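PDB 7D3U: monovalent Na+/H+ antiporter subunit D from Dietzia sp. DQ12-45-1b, which forms part of the multi-subunit Mrp complex, a bacterial pump that exchanges sodium ions for protons across the membrane, in which it probably contributes to proton translocation. Local coordinates for residues Ala173-Ile184 with Ala209-Lys220; Lys251-Ala262 with Ile308-Phe318. All blocks are in the same frame, centred on the assembly; numbering follows the deposited sequence.

Contact 1. Residues Ala173-Ile184 with Ala209-Lys220. With LMT (dodecyl-beta-D-maltoside), chain N.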
loop_
_atom_site.group_PDB
_atom_site.type_symbol
_atom_site.label_atom_id
_atom_site.label_comp_id
_atom_site.label_asym_id
_atom_site.label_seq_id
_atom_site.Cartn_x
_atom_site.Cartn_y
_atom_site.Cartn_z
ATOM N N ALA A 173 0.942 -11.886 -0.894
ATOM C CA ALA A 173 0.933 -11.399 -2.269
ATOM C C ALA A 173 2.244 -11.722 -2.970
ATOM O O ALA A 173 2.253 -12.085 -4.151
ATOM C CB ALA A 173 0.669 -9.896 -2.295
ATOM N N SER A 174 3.363 -11.601 -2.256
ATOM C CA SER A 174 4.654 -11.944 -2.841
ATOM C C SER A 174 4.716 -13.419 -3.204
ATOM O O SER A 174 5.222 -13.786 -4.270
ATOM C CB SER A 174 5.776 -11.582 -1.873
ATOM O OG SER A 174 6.046 -10.193 -1.906
ATOM N N THR A 175 4.191 -14.285 -2.340
ATOM C CA THR A 175 4.235 -15.709 -2.635
ATOM C C THR A 175 3.264 -16.079 -3.748
ATOM O O THR A 175 3.545 -16.988 -4.534
ATOM C CB THR A 175 3.940 -16.514 -1.376
ATOM O OG1 THR A 175 4.838 -16.110 -0.336
ATOM C CG2 THR A 175 4.148 -17.979 -1.645
ATOM N N ILE A 176 2.131 -15.384 -3.847
ATOM C CA ILE A 176 1.235 -15.613 -4.977
ATOM C C ILE A 176 1.904 -15.176 -6.274
ATOM O O ILE A 176 1.781 -15.845 -7.307
ATOM C CB ILE A 176 -0.104 -14.894 -4.752
ATOM C CG1 ILE A 176 -0.893 -15.585 -3.643
ATOM C CG2 ILE A 176 -0.919 -14.879 -6.023
ATOM C CD1 ILE A 176 -2.199 -14.907 -3.322
ATOM N N LEU A 177 2.631 -14.058 -6.241
ATOM C CA LEU A 177 3.412 -13.643 -7.402
ATOM C C LEU A 177 4.456 -14.691 -7.757
ATOM O O LEU A 177 4.698 -14.966 -8.937
ATOM C CB LEU A 177 4.079 -12.297 -7.123
ATOM C CG LEU A 177 4.315 -11.304 -8.261
ATOM C CD1 LEU A 177 4.774 -9.981 -7.683
ATOM C CD2 LEU A 177 5.335 -11.818 -9.257
ATOM N N LEU A 178 5.081 -15.290 -6.745
ATOM C CA LEU A 178 6.088 -16.313 -7.001
ATOM C C LEU A 178 5.467 -17.556 -7.627
ATOM O O LEU A 178 6.038 -18.144 -8.550
ATOM C CB LEU A 178 6.807 -16.673 -5.705
ATOM C CG LEU A 178 7.918 -17.706 -5.841
ATOM C CD1 LEU A 178 9.031 -17.147 -6.702
ATOM C CD2 LEU A 178 8.436 -18.099 -4.476
ATOM N N ILE A 179 4.297 -17.966 -7.140
ATOM C CA ILE A 179 3.612 -19.115 -7.723
ATOM C C ILE A 179 3.186 -18.813 -9.153
ATOM O O ILE A 179 3.256 -19.678 -10.033
ATOM C CB ILE A 179 2.415 -19.524 -6.846
ATOM C CG1 ILE A 179 2.898 -19.988 -5.473
ATOM C CG2 ILE A 179 1.609 -20.622 -7.512
ATOM C CD1 ILE A 179 1.780 -20.378 -4.545
ATOM N N GLY A 180 2.750 -17.580 -9.413
ATOM C CA GLY A 180 2.398 -17.208 -10.772
ATOM C C GLY A 180 3.591 -17.234 -11.707
ATOM O O GLY A 180 3.493 -17.702 -12.843
ATOM N N VAL A 181 4.735 -16.728 -11.241
ATOM C CA VAL A 181 5.957 -16.784 -12.038
ATOM C C VAL A 181 6.364 -18.231 -12.281
ATOM O O VAL A 181 6.810 -18.594 -13.376
ATOM C CB VAL A 181 7.076 -15.983 -11.348
ATOM C CG1 VAL A 181 8.434 -16.363 -11.907
ATOM C CG2 VAL A 181 6.833 -14.496 -11.504
ATOM N N ALA A 182 6.200 -19.084 -11.269
ATOM C CA ALA A 182 6.524 -20.496 -11.430
ATOM C C ALA A 182 5.634 -21.149 -12.476
ATOM O O ALA A 182 6.109 -21.929 -13.306
ATOM C CB ALA A 182 6.393 -21.220 -10.092
ATOM N N LEU A 183 4.341 -20.830 -12.467
ATOM C CA LEU A 183 3.444 -21.425 -13.452
ATOM C C LEU A 183 3.707 -20.884 -14.852
ATOM O O LEU A 183 3.584 -21.626 -15.834
ATOM C CB LEU A 183 1.990 -21.195 -13.048
ATOM C CG LEU A 183 1.552 -21.879 -11.752
ATOM C CD1 LEU A 183 0.074 -21.661 -11.506
ATOM C CD2 LEU A 183 1.875 -23.359 -11.797
ATOM N N ILE A 184 4.075 -19.605 -14.966
ATOM C CA ILE A 184 4.462 -19.061 -16.266
ATOM C C ILE A 184 5.697 -19.778 -16.790
ATOM O O ILE A 184 5.767 -20.145 -17.969
ATOM C CB ILE A 184 4.691 -17.542 -16.172
ATOM C CG1 ILE A 184 3.377 -16.817 -15.903
ATOM C CG2 ILE A 184 5.310 -17.020 -17.450
ATOM C CD1 ILE A 184 3.508 -15.317 -15.893
ATOM N N ALA A 209 -1.969 -18.249 -15.350
ATOM C CA ALA A 209 -0.800 -17.905 -14.545
ATOM C C ALA A 209 -0.545 -16.403 -14.556
ATOM O O ALA A 209 -0.198 -15.812 -13.525
ATOM C CB ALA A 209 0.423 -18.662 -15.054
ATOM N N THR A 210 -0.711 -15.764 -15.714
ATOM C CA THR A 210 -0.542 -14.318 -15.769
ATOM C C THR A 210 -1.641 -13.604 -14.997
ATOM O O THR A 210 -1.402 -12.533 -14.432
ATOM C CB THR A 210 -0.512 -13.842 -17.219
ATOM O OG1 THR A 210 0.319 -14.716 -17.990
ATOM C CG2 THR A 210 0.054 -12.440 -17.297
ATOM N N ALA A 211 -2.840 -14.186 -14.938
ATOM C CA ALA A 211 -3.886 -13.630 -14.091
ATOM C C ALA A 211 -3.528 -13.772 -12.621
ATOM O O ALA A 211 -3.837 -12.891 -11.817
ATOM C CB ALA A 211 -5.221 -14.308 -14.386
ATOM N N LEU A 212 -2.868 -14.870 -12.253
ATOM C CA LEU A 212 -2.371 -15.013 -10.887
ATOM C C LEU A 212 -1.342 -13.938 -10.562
ATOM O O LEU A 212 -1.367 -13.345 -9.476
ATOM C CB LEU A 212 -1.766 -16.402 -10.691
ATOM C CG LEU A 212 -2.505 -17.368 -9.769
ATOM C CD1 LEU A 212 -1.638 -18.575 -9.472
ATOM C CD2 LEU A 212 -2.905 -16.672 -8.485
ATOM N N VAL A 213 -0.425 -13.678 -11.495
ATOM C CA VAL A 213 0.575 -12.630 -11.284
ATOM C C VAL A 213 -0.098 -11.267 -11.155
ATOM O O VAL A 213 0.228 -10.476 -10.257
ATOM C CB VAL A 213 1.610 -12.643 -12.422
ATOM C CG1 VAL A 213 2.545 -11.458 -12.299
ATOM C CG2 VAL A 213 2.392 -13.938 -12.404
ATOM N N LEU A 214 -1.041 -10.968 -12.050
ATOM C CA LEU A 214 -1.755 -9.700 -11.988
ATOM C C LEU A 214 -2.581 -9.584 -10.716
ATOM O O LEU A 214 -2.742 -8.485 -10.184
ATOM C CB LEU A 214 -2.651 -9.540 -13.216
ATOM C CG LEU A 214 -1.934 -9.329 -14.547
ATOM C CD1 LEU A 214 -2.938 -9.188 -15.670
ATOM C CD2 LEU A 214 -1.045 -8.109 -14.469
ATOM N N PHE A 215 -3.088 -10.701 -10.198
ATOM C CA PHE A 215 -3.867 -10.655 -8.968
ATOM C C PHE A 215 -2.970 -10.416 -7.764
ATOM O O PHE A 215 -3.348 -9.694 -6.835
ATOM C CB PHE A 215 -4.662 -11.949 -8.812
ATOM C CG PHE A 215 -5.190 -12.179 -7.431
ATOM C CD1 PHE A 215 -6.018 -11.251 -6.827
ATOM C CD2 PHE A 215 -4.870 -13.332 -6.741
ATOM C CE1 PHE A 215 -6.504 -11.464 -5.556
ATOM C CE2 PHE A 215 -5.356 -13.551 -5.472
ATOM C CZ PHE A 215 -6.177 -12.618 -4.881
ATOM N N ALA A 216 -1.772 -11.002 -7.762
ATOM C CA ALA A 216 -0.809 -10.675 -6.716
ATOM C C ALA A 216 -0.424 -9.203 -6.762
ATOM O O ALA A 216 -0.365 -8.537 -5.720
ATOM C CB ALA A 216 0.432 -11.551 -6.847
ATOM N N LEU A 217 -0.178 -8.674 -7.960
ATOM C CA LEU A 217 0.136 -7.256 -8.081
ATOM C C LEU A 217 -1.053 -6.375 -7.717
ATOM O O LEU A 217 -0.863 -5.247 -7.256
ATOM C CB LEU A 217 0.616 -6.946 -9.497
ATOM C CG LEU A 217 1.909 -7.662 -9.879
ATOM C CD1 LEU A 217 2.109 -7.653 -11.381
ATOM C CD2 LEU A 217 3.090 -7.029 -9.169
ATOM N N ALA A 218 -2.276 -6.871 -7.901
ATOM C CA ALA A 218 -3.454 -6.123 -7.480
ATOM C C ALA A 218 -3.597 -6.114 -5.967
ATOM O O ALA A 218 -3.996 -5.096 -5.390
ATOM C CB ALA A 218 -4.705 -6.706 -8.130
ATOM N N ILE A 219 -3.298 -7.237 -5.310
ATOM C CA ILE A 219 -3.216 -7.243 -3.852
ATOM C C ILE A 219 -2.200 -6.211 -3.390
ATOM O O ILE A 219 -2.461 -5.417 -2.478
ATOM C CB ILE A 219 -2.853 -8.642 -3.328
ATOM C CG1 ILE A 219 -3.899 -9.672 -3.732
ATOM C CG2 ILE A 219 -2.719 -8.618 -1.819
ATOM C CD1 ILE A 219 -3.503 -11.078 -3.357
ATOM N N LYS A 220 -1.025 -6.203 -4.021
ATOM C CA LYS A 220 -0.013 -5.211 -3.677
ATOM C C LYS A 220 -0.477 -3.795 -3.992
ATOM O O LYS A 220 0.011 -2.837 -3.383
ATOM C CB LYS A 220 1.289 -5.509 -4.412
ATOM C CG LYS A 220 1.929 -6.808 -3.993
ATOM C CD LYS A 220 3.211 -7.048 -4.752
ATOM C CE LYS A 220 3.819 -8.375 -4.361
ATOM N NZ LYS A 220 4.198 -8.397 -2.928
HETATM C C1B LMT N . -16.772 -15.407 -23.280
HETATM C C2B LMT N . -17.269 -16.832 -23.571
HETATM C C3B LMT N . -17.364 -17.074 -25.090
HETATM C C4B LMT N . -16.031 -16.724 -25.802
HETATM C C5B LMT N . -15.530 -15.372 -25.261
HETATM C C6B LMT N . -15.095 -14.478 -26.416
HETATM O O1B LMT N . -15.627 -15.490 -22.504
HETATM O O2B LMT N . -16.369 -17.693 -23.003
HETATM O O3B LMT N . -18.438 -16.423 -25.639
HETATM O "O4'" LMT N . -15.083 -17.689 -25.559
HETATM O O5B LMT N . -16.492 -14.729 -24.464
HETATM O O6B LMT N . -14.815 -13.219 -25.957
HETATM C "C1'" LMT N . -13.882 -14.522 -18.969
HETATM C "C2'" LMT N . -15.227 -15.241 -18.793
HETATM C "C3'" LMT N . -15.716 -15.808 -20.152
HETATM C "C4'" LMT N . -15.605 -14.779 -21.291
HETATM C "C5'" LMT N . -14.209 -14.133 -21.178
HETATM C "C6'" LMT N . -13.902 -13.147 -22.270
HETATM O "O1'" LMT N . -13.524 -13.896 -17.815
HETATM O "O2'" LMT N . -15.037 -16.288 -17.933
HETATM O "O3'" LMT N . -17.004 -16.236 -20.049
HETATM O "O5'" LMT N . -14.053 -13.514 -19.938
HETATM O "O6'" LMT N . -14.970 -12.290 -22.315
HETATM C C1 LMT N . -12.385 -14.432 -17.191
HETATM C C2 LMT N . -11.940 -13.359 -16.247
HETATM C C3 LMT N . -11.083 -13.793 -15.108
HETATM C C4 LMT N . -11.099 -12.676 -14.103
HETATM C C5 LMT N . -10.352 -13.073 -12.879
HETATM C C6 LMT N . -8.914 -12.697 -12.961
HETATM C C7 LMT N . -8.573 -11.767 -11.837
HETATM C C8 LMT N . -7.314 -11.055 -12.178
HETATM C C9 LMT N . -7.009 -9.901 -11.287
HETATM C C10 LMT N . -6.822 -8.701 -12.166
HETATM C C11 LMT N . -6.163 -7.588 -11.422
HETATM C C12 LMT N . -5.808 -6.459 -12.326
#
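A buried lysine joins two transmembrane helices that otherwise meet largely through apolar side chains: Lys220 NZ donates a hydrogen bond to Ser174 OG at 2.8 Å. The lysine chain runs extended as far as CE, with CG passing Ala173 CB and CE lying across Leu177 CD1, and then bends at its last torsion (chi4 -63°), which turns NZ to the hydroxyl. Ser174 OG is also hydrogen-bonded to Glu137 OE2, so the serine stands between amine and carboxylate, an arrangement consistent with the lysine and glutamate of the ion-translocating core in complex I-like antiporter subunits. With an alanine at Lys220, Ser174 would probably lose its amine partner and a gap would open beside Leu177 CD1.

Segments 173-184 and 209-220 run nearly antiparallel (161°) and approach to 7.9 Å between axes, the small residues Ala173, Gly180, Ala209 and Ala216 lining the interface. Packing is knobs-into-holes. Ile176 sets CG2 3.6 Å from Leu212 CD2 and pushes CD1 toward Phe215 and Ile219; Leu177 fits among Val213, Ala216, Leu217 and Lys220. In return, Val213 CG2 lies 3.6 Å from Gly180 C. Around the pair, helices 129-146 and 249-263 pack alongside, while subunit C adjoins the outer side of helix 157-187 and subunit A touches both helices.

Contact 2. Residues Lys251-Ala262 with Ile308-Phe318. With LMT (dodecyl-beta-D-maltoside), chain R.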
loop_
_atom_site.group_PDB
_atom_site.type_symbol
_atom_site.label_atom_id
_atom_site.label_comp_id
_atom_site.label_asym_id
_atom_site.label_seq_id
_atom_site.Cartn_x
_atom_site.Cartn_y
_atom_site.Cartn_z
ATOM N N LYS A 251 2.446 1.945 -6.304
ATOM C CA LYS A 251 2.727 2.458 -7.637
ATOM C C LYS A 251 3.688 1.559 -8.404
ATOM O O LYS A 251 3.587 1.463 -9.632
ATOM C CB LYS A 251 3.274 3.880 -7.543
ATOM C CG LYS A 251 2.189 4.947 -7.463
ATOM C CD LYS A 251 1.441 4.902 -6.142
ATOM C CE LYS A 251 0.117 5.628 -6.234
ATOM N NZ LYS A 251 -0.663 5.509 -4.974
ATOM N N ILE A 252 4.604 0.876 -7.713
ATOM C CA ILE A 252 5.394 -0.153 -8.381
ATOM C C ILE A 252 4.489 -1.289 -8.835
ATOM O O ILE A 252 4.663 -1.847 -9.925
ATOM C CB ILE A 252 6.524 -0.657 -7.465
ATOM C CG1 ILE A 252 7.632 0.389 -7.349
ATOM C CG2 ILE A 252 7.100 -1.958 -7.986
ATOM C CD1 ILE A 252 7.898 1.140 -8.620
ATOM N N ALA A 253 3.488 -1.632 -8.021
ATOM C CA ALA A 253 2.521 -2.639 -8.448
ATOM C C ALA A 253 1.730 -2.168 -9.665
ATOM O O ALA A 253 1.426 -2.963 -10.563
ATOM C CB ALA A 253 1.581 -2.986 -7.296
ATOM N N ILE A 254 1.387 -0.879 -9.712
ATOM C CA ILE A 254 0.673 -0.336 -10.868
ATOM C C ILE A 254 1.535 -0.436 -12.119
ATOM O O ILE A 254 1.070 -0.857 -13.186
ATOM C CB ILE A 254 0.246 1.120 -10.613
ATOM C CG1 ILE A 254 -0.672 1.220 -9.399
ATOM C CG2 ILE A 254 -0.442 1.686 -11.835
ATOM C CD1 ILE A 254 -1.790 0.239 -9.405
ATOM N N TYR A 255 2.796 -0.010 -12.013
ATOM C CA TYR A 255 3.708 -0.109 -13.147
ATOM C C TYR A 255 3.852 -1.552 -13.604
ATOM O O TYR A 255 3.923 -1.828 -14.807
ATOM C CB TYR A 255 5.071 0.476 -12.781
ATOM C CG TYR A 255 6.185 0.065 -13.716
ATOM C CD1 TYR A 255 6.426 0.766 -14.887
ATOM C CD2 TYR A 255 7.002 -1.017 -13.424
ATOM C CE1 TYR A 255 7.440 0.399 -15.743
ATOM C CE2 TYR A 255 8.018 -1.393 -14.275
ATOM C CZ TYR A 255 8.234 -0.681 -15.433
ATOM O OH TYR A 255 9.248 -1.050 -16.286
ATOM N N ALA A 256 3.898 -2.489 -12.657
ATOM C CA ALA A 256 4.020 -3.893 -13.020
ATOM C C ALA A 256 2.782 -4.387 -13.749
ATOM O O ALA A 256 2.892 -5.120 -14.735
ATOM C CB ALA A 256 4.269 -4.735 -11.776
ATOM N N ILE A 257 1.594 -4.009 -13.274
ATOM C CA ILE A 257 0.369 -4.409 -13.962
ATOM C C ILE A 257 0.357 -3.850 -15.376
ATOM O O ILE A 257 0.020 -4.553 -16.337
ATOM C CB ILE A 257 -0.870 -3.957 -13.169
ATOM C CG1 ILE A 257 -1.007 -4.772 -11.885
ATOM C CG2 ILE A 257 -2.120 -4.105 -14.013
ATOM C CD1 ILE A 257 -2.309 -4.549 -11.159
ATOM N N TYR A 258 0.748 -2.582 -15.525
ATOM C CA TYR A 258 0.808 -1.972 -16.848
ATOM C C TYR A 258 1.745 -2.745 -17.765
ATOM O O TYR A 258 1.359 -3.146 -18.868
ATOM C CB TYR A 258 1.259 -0.519 -16.734
ATOM C CG TYR A 258 0.126 0.471 -16.624
ATOM C CD1 TYR A 258 -0.678 0.507 -15.498
ATOM C CD2 TYR A 258 -0.133 1.371 -17.644
ATOM C CE1 TYR A 258 -1.709 1.407 -15.391
ATOM C CE2 TYR A 258 -1.163 2.275 -17.546
ATOM C CZ TYR A 258 -1.947 2.289 -16.418
ATOM O OH TYR A 258 -2.977 3.188 -16.310
ATOM N N ARG A 259 2.981 -2.970 -17.317
ATOM C CA ARG A 259 3.965 -3.637 -18.161
ATOM C C ARG A 259 3.533 -5.055 -18.509
ATOM O O ARG A 259 3.667 -5.487 -19.660
ATOM C CB ARG A 259 5.326 -3.650 -17.468
ATOM C CG ARG A 259 6.434 -4.256 -18.301
ATOM C CD ARG A 259 6.889 -3.290 -19.372
ATOM N NE ARG A 259 7.729 -2.233 -18.824
ATOM C CZ ARG A 259 8.073 -1.135 -19.486
ATOM N NH1 ARG A 259 7.645 -0.946 -20.726
ATOM N NH2 ARG A 259 8.843 -0.225 -18.910
ATOM N N ILE A 260 3.005 -5.794 -17.532
ATOM C CA ILE A 260 2.627 -7.181 -17.771
ATOM C C ILE A 260 1.464 -7.258 -18.748
ATOM O O ILE A 260 1.517 -7.996 -19.739
ATOM C CB ILE A 260 2.297 -7.886 -16.444
ATOM C CG1 ILE A 260 3.565 -8.072 -15.617
ATOM C CG2 ILE A 260 1.662 -9.229 -16.709
ATOM C CD1 ILE A 260 4.696 -8.673 -16.395
ATOM N N TYR A 261 0.395 -6.501 -18.493
ATOM C CA TYR A 261 -0.752 -6.577 -19.385
ATOM C C TYR A 261 -0.464 -5.974 -20.752
ATOM O O TYR A 261 -1.139 -6.330 -21.722
ATOM C CB TYR A 261 -1.967 -5.890 -18.766
ATOM C CG TYR A 261 -3.246 -6.224 -19.489
ATOM C CD1 TYR A 261 -3.915 -7.411 -19.235
ATOM C CD2 TYR A 261 -3.772 -5.367 -20.441
ATOM C CE1 TYR A 261 -5.078 -7.728 -19.901
ATOM C CE2 TYR A 261 -4.933 -5.677 -21.112
ATOM C CZ TYR A 261 -5.582 -6.858 -20.837
ATOM O OH TYR A 261 -6.742 -7.170 -21.503
ATOM N N ALA A 262 0.524 -5.085 -20.863
ATOM C CA ALA A 262 0.831 -4.515 -22.165
ATOM C C ALA A 262 1.727 -5.433 -22.981
ATOM O O ALA A 262 1.553 -5.551 -24.198
ATOM C CB ALA A 262 1.485 -3.147 -21.998
ATOM N N ILE A 308 -5.943 4.617 -6.914
ATOM C CA ILE A 308 -5.360 3.437 -7.543
ATOM C C ILE A 308 -6.360 2.815 -8.503
ATOM O O ILE A 308 -6.004 2.388 -9.608
ATOM C CB ILE A 308 -4.900 2.432 -6.472
ATOM C CG1 ILE A 308 -3.558 2.860 -5.885
ATOM C CG2 ILE A 308 -4.800 1.039 -7.058
ATOM C CD1 ILE A 308 -2.495 3.086 -6.921
ATOM N N GLY A 309 -7.627 2.758 -8.098
ATOM C CA GLY A 309 -8.664 2.343 -9.030
ATOM C C GLY A 309 -8.758 3.266 -10.229
ATOM O O GLY A 309 -9.047 2.826 -11.344
ATOM N N TYR A 310 -8.526 4.560 -10.011
ATOM C CA TYR A 310 -8.514 5.521 -11.112
ATOM C C TYR A 310 -7.399 5.213 -12.103
ATOM O O TYR A 310 -7.621 5.180 -13.317
ATOM C CB TYR A 310 -8.345 6.939 -10.568
ATOM C CG TYR A 310 -9.614 7.746 -10.476
ATOM C CD1 TYR A 310 -10.068 8.483 -11.558
ATOM C CD2 TYR A 310 -10.343 7.793 -9.300
ATOM C CE1 TYR A 310 -11.218 9.228 -11.475
ATOM C CE2 TYR A 310 -11.493 8.538 -9.208
ATOM C CZ TYR A 310 -11.927 9.253 -10.297
ATOM O OH TYR A 310 -13.079 9.995 -10.205
ATOM N N ILE A 311 -6.183 5.003 -11.595
ATOM C CA ILE A 311 -5.027 4.804 -12.465
ATOM C C ILE A 311 -5.173 3.520 -13.265
ATOM O O ILE A 311 -5.046 3.514 -14.494
ATOM C CB ILE A 311 -3.729 4.799 -11.640
ATOM C CG1 ILE A 311 -3.562 6.118 -10.896
ATOM C CG2 ILE A 311 -2.544 4.550 -12.538
ATOM C CD1 ILE A 311 -2.515 6.062 -9.827
ATOM N N LEU A 312 -5.431 2.408 -12.575
ATOM C CA LEU A 312 -5.534 1.118 -13.246
ATOM C C LEU A 312 -6.650 1.093 -14.275
ATOM O O LEU A 312 -6.623 0.249 -15.177
ATOM C CB LEU A 312 -5.745 0.009 -12.221
ATOM C CG LEU A 312 -4.462 -0.492 -11.567
ATOM C CD1 LEU A 312 -4.762 -1.563 -10.534
ATOM C CD2 LEU A 312 -3.496 -1.003 -12.617
ATOM N N LEU A 313 -7.629 1.991 -14.166
ATOM C CA LEU A 313 -8.632 2.107 -15.215
ATOM C C LEU A 313 -7.994 2.474 -16.547
ATOM O O LEU A 313 -8.538 2.152 -17.607
ATOM C CB LEU A 313 -9.684 3.141 -14.824
ATOM C CG LEU A 313 -10.946 3.185 -15.679
ATOM C CD1 LEU A 313 -11.650 1.846 -15.630
ATOM C CD2 LEU A 313 -11.863 4.294 -15.205
ATOM N N GLY A 314 -6.837 3.137 -16.512
ATOM C CA GLY A 314 -6.150 3.475 -17.744
ATOM C C GLY A 314 -5.686 2.262 -18.524
ATOM O O GLY A 314 -5.545 2.326 -19.748
ATOM N N VAL A 315 -5.438 1.146 -17.838
ATOM C CA VAL A 315 -5.071 -0.083 -18.533
ATOM C C VAL A 315 -6.294 -0.911 -18.910
ATOM O O VAL A 315 -6.194 -1.778 -19.790
ATOM C CB VAL A 315 -4.093 -0.930 -17.699
ATOM C CG1 VAL A 315 -4.732 -1.381 -16.403
ATOM C CG2 VAL A 315 -3.617 -2.127 -18.499
ATOM N N ALA A 316 -7.441 -0.670 -18.278
ATOM C CA ALA A 316 -8.686 -1.283 -18.713
ATOM C C ALA A 316 -9.304 -0.555 -19.896
ATOM O O ALA A 316 -10.297 -1.033 -20.452
ATOM C CB ALA A 316 -9.684 -1.330 -17.555
ATOM N N LEU A 317 -8.739 0.583 -20.286
ATOM C CA LEU A 317 -9.123 1.319 -21.484
ATOM C C LEU A 317 -7.989 1.289 -22.502
ATOM O O LEU A 317 -7.656 2.307 -23.111
ATOM C CB LEU A 317 -9.498 2.757 -21.144
ATOM C CG LEU A 317 -10.496 2.971 -20.009
ATOM C CD1 LEU A 317 -10.572 4.441 -19.649
ATOM C CD2 LEU A 317 -11.863 2.444 -20.389
ATOM N N PHE A 318 -7.381 0.115 -22.668
ATOM C CA PHE A 318 -6.152 -0.033 -23.438
ATOM C C PHE A 318 -6.262 0.623 -24.807
ATOM O O PHE A 318 -7.273 0.488 -25.499
ATOM C CB PHE A 318 -5.815 -1.515 -23.591
ATOM C CG PHE A 318 -4.346 -1.797 -23.638
ATOM C CD1 PHE A 318 -3.629 -1.992 -22.473
ATOM C CD2 PHE A 318 -3.682 -1.869 -24.846
ATOM C CE1 PHE A 318 -2.279 -2.252 -22.513
ATOM C CE2 PHE A 318 -2.331 -2.128 -24.892
ATOM C CZ PHE A 318 -1.629 -2.320 -23.724
HETATM C C1B LMT R . -13.285 -20.016 -24.153
HETATM C C2B LMT R . -14.173 -21.033 -23.411
HETATM C C3B LMT R . -14.973 -21.892 -24.407
HETATM C C4B LMT R . -15.084 -21.179 -25.773
HETATM C C5B LMT R . -13.651 -20.968 -26.299
HETATM C C6B LMT R . -13.657 -19.957 -27.440
HETATM O O1B LMT R . -12.288 -19.562 -23.297
HETATM O O2B LMT R . -13.337 -21.817 -22.658
HETATM O O3B LMT R . -16.196 -22.244 -23.901
HETATM O "O4'" LMT R . -15.797 -21.943 -26.667
HETATM O O5B LMT R . -12.724 -20.584 -25.299
HETATM O O6B LMT R . -12.402 -19.850 -27.981
HETATM C "C1'" LMT R . -10.264 -18.437 -20.834
HETATM C "C2'" LMT R . -11.477 -19.336 -20.553
HETATM C "C3'" LMT R . -12.739 -18.671 -21.135
HETATM C "C4'" LMT R . -12.519 -18.349 -22.619
HETATM C "C5'" LMT R . -11.221 -17.513 -22.688
HETATM C "C6'" LMT R . -11.340 -16.235 -23.473
HETATM O "O1'" LMT R . -9.617 -18.131 -19.671
HETATM O "O2'" LMT R . -11.284 -20.523 -21.205
HETATM O "O3'" LMT R . -13.022 -17.532 -20.453
HETATM O "O5'" LMT R . -10.734 -17.231 -21.404
HETATM O "O6'" LMT R . -12.681 -16.019 -23.648
HETATM C C1 LMT R . -9.805 -16.824 -19.192
HETATM C C2 LMT R . -8.473 -16.436 -18.629
HETATM C C3 LMT R . -8.493 -15.485 -17.482
HETATM C C4 LMT R . -7.530 -14.376 -17.804
HETATM C C5 LMT R . -7.708 -13.255 -16.843
HETATM C C6 LMT R . -7.130 -11.981 -17.352
HETATM C C7 LMT R . -7.364 -10.894 -16.351
HETATM C C8 LMT R . -6.809 -9.620 -16.874
HETATM C C9 LMT R . -7.003 -8.461 -15.956
HETATM C C10 LMT R . -6.322 -7.276 -16.576
HETATM C C11 LMT R . -7.311 -6.260 -17.044
HETATM C C12 LMT R . -6.953 -4.893 -16.572
#
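Tyr258 reaches across to Ile311, Leu312, Gly314 and Val315, a knob-into-hole between two transmembrane helices of the antiporter-like fold shared with complex I subunits; segments 251-262 and 308-316 run nearly parallel, their axes 10.0 Å apart. From CB, a chi1 of -92° swings the ring toward segment 308-318. CD1 and then CE1 pass Leu312 CD2, the latter at 4.1 Å, while Val315 CB sits over one ring face, a CH-pi contact 13° off the ring normal. CZ lies near Ile311 O and Val315 N. At the tip, OH donates to Ile311 O at 2.8 Å, coming from above the carbonyl plane. Gly314 N bonds the same oxygen from the opposite face. The helix is kinked here: Gly314 and Val315 lack their regular bonds to the preceding turn, and the tyrosine hydroxyl helps to satisfy a carbonyl that Val315 N would take in an unbroken helix. Gly314 CA lies 3.5 Å from Tyr258 OH, where a CB would collide with it.

Toward Lys251, Ile254 divides its branches: CG1 meets Ile308 CD1, CG2 meets Ile311 CG2, and CD1 touches Leu312 CG at 3.5 Å. Lys251 rests its CE and NZ on Ile308 CD1 and hydrogen-bonds Ser246 O through NZ. At the other end Tyr261 turns an edge toward the face of Phe318, planes at 68°, while the detergent tail lies over a face of the tyrosine. Phe318 CZ in turn lies 3.7 Å from Ala262 CB.

Overall arrangement
Contact 1 and contact 2 follow one another along the chain, their centres 15 Å apart, and helix 249-263 bridges them by packing directly on helix 204-221. Leu217 CB meets Ile257 CG1 at 3.6 Å, and Thr210 CG2 meets Ile260 CG2 at the same distance, so the four segments form a continuous layered bundle. Each contact contains one buried lysine: Lys220 NZ and Lys251 NZ stand 14.9 Å apart, consistent with successive positions on the polar axis of complex I-like antiporter subunits. The two dodecyl maltoside tails run side by side along the bundle, LMT C12 of chain N lying 4.7 Å from LMT C12 of chain R.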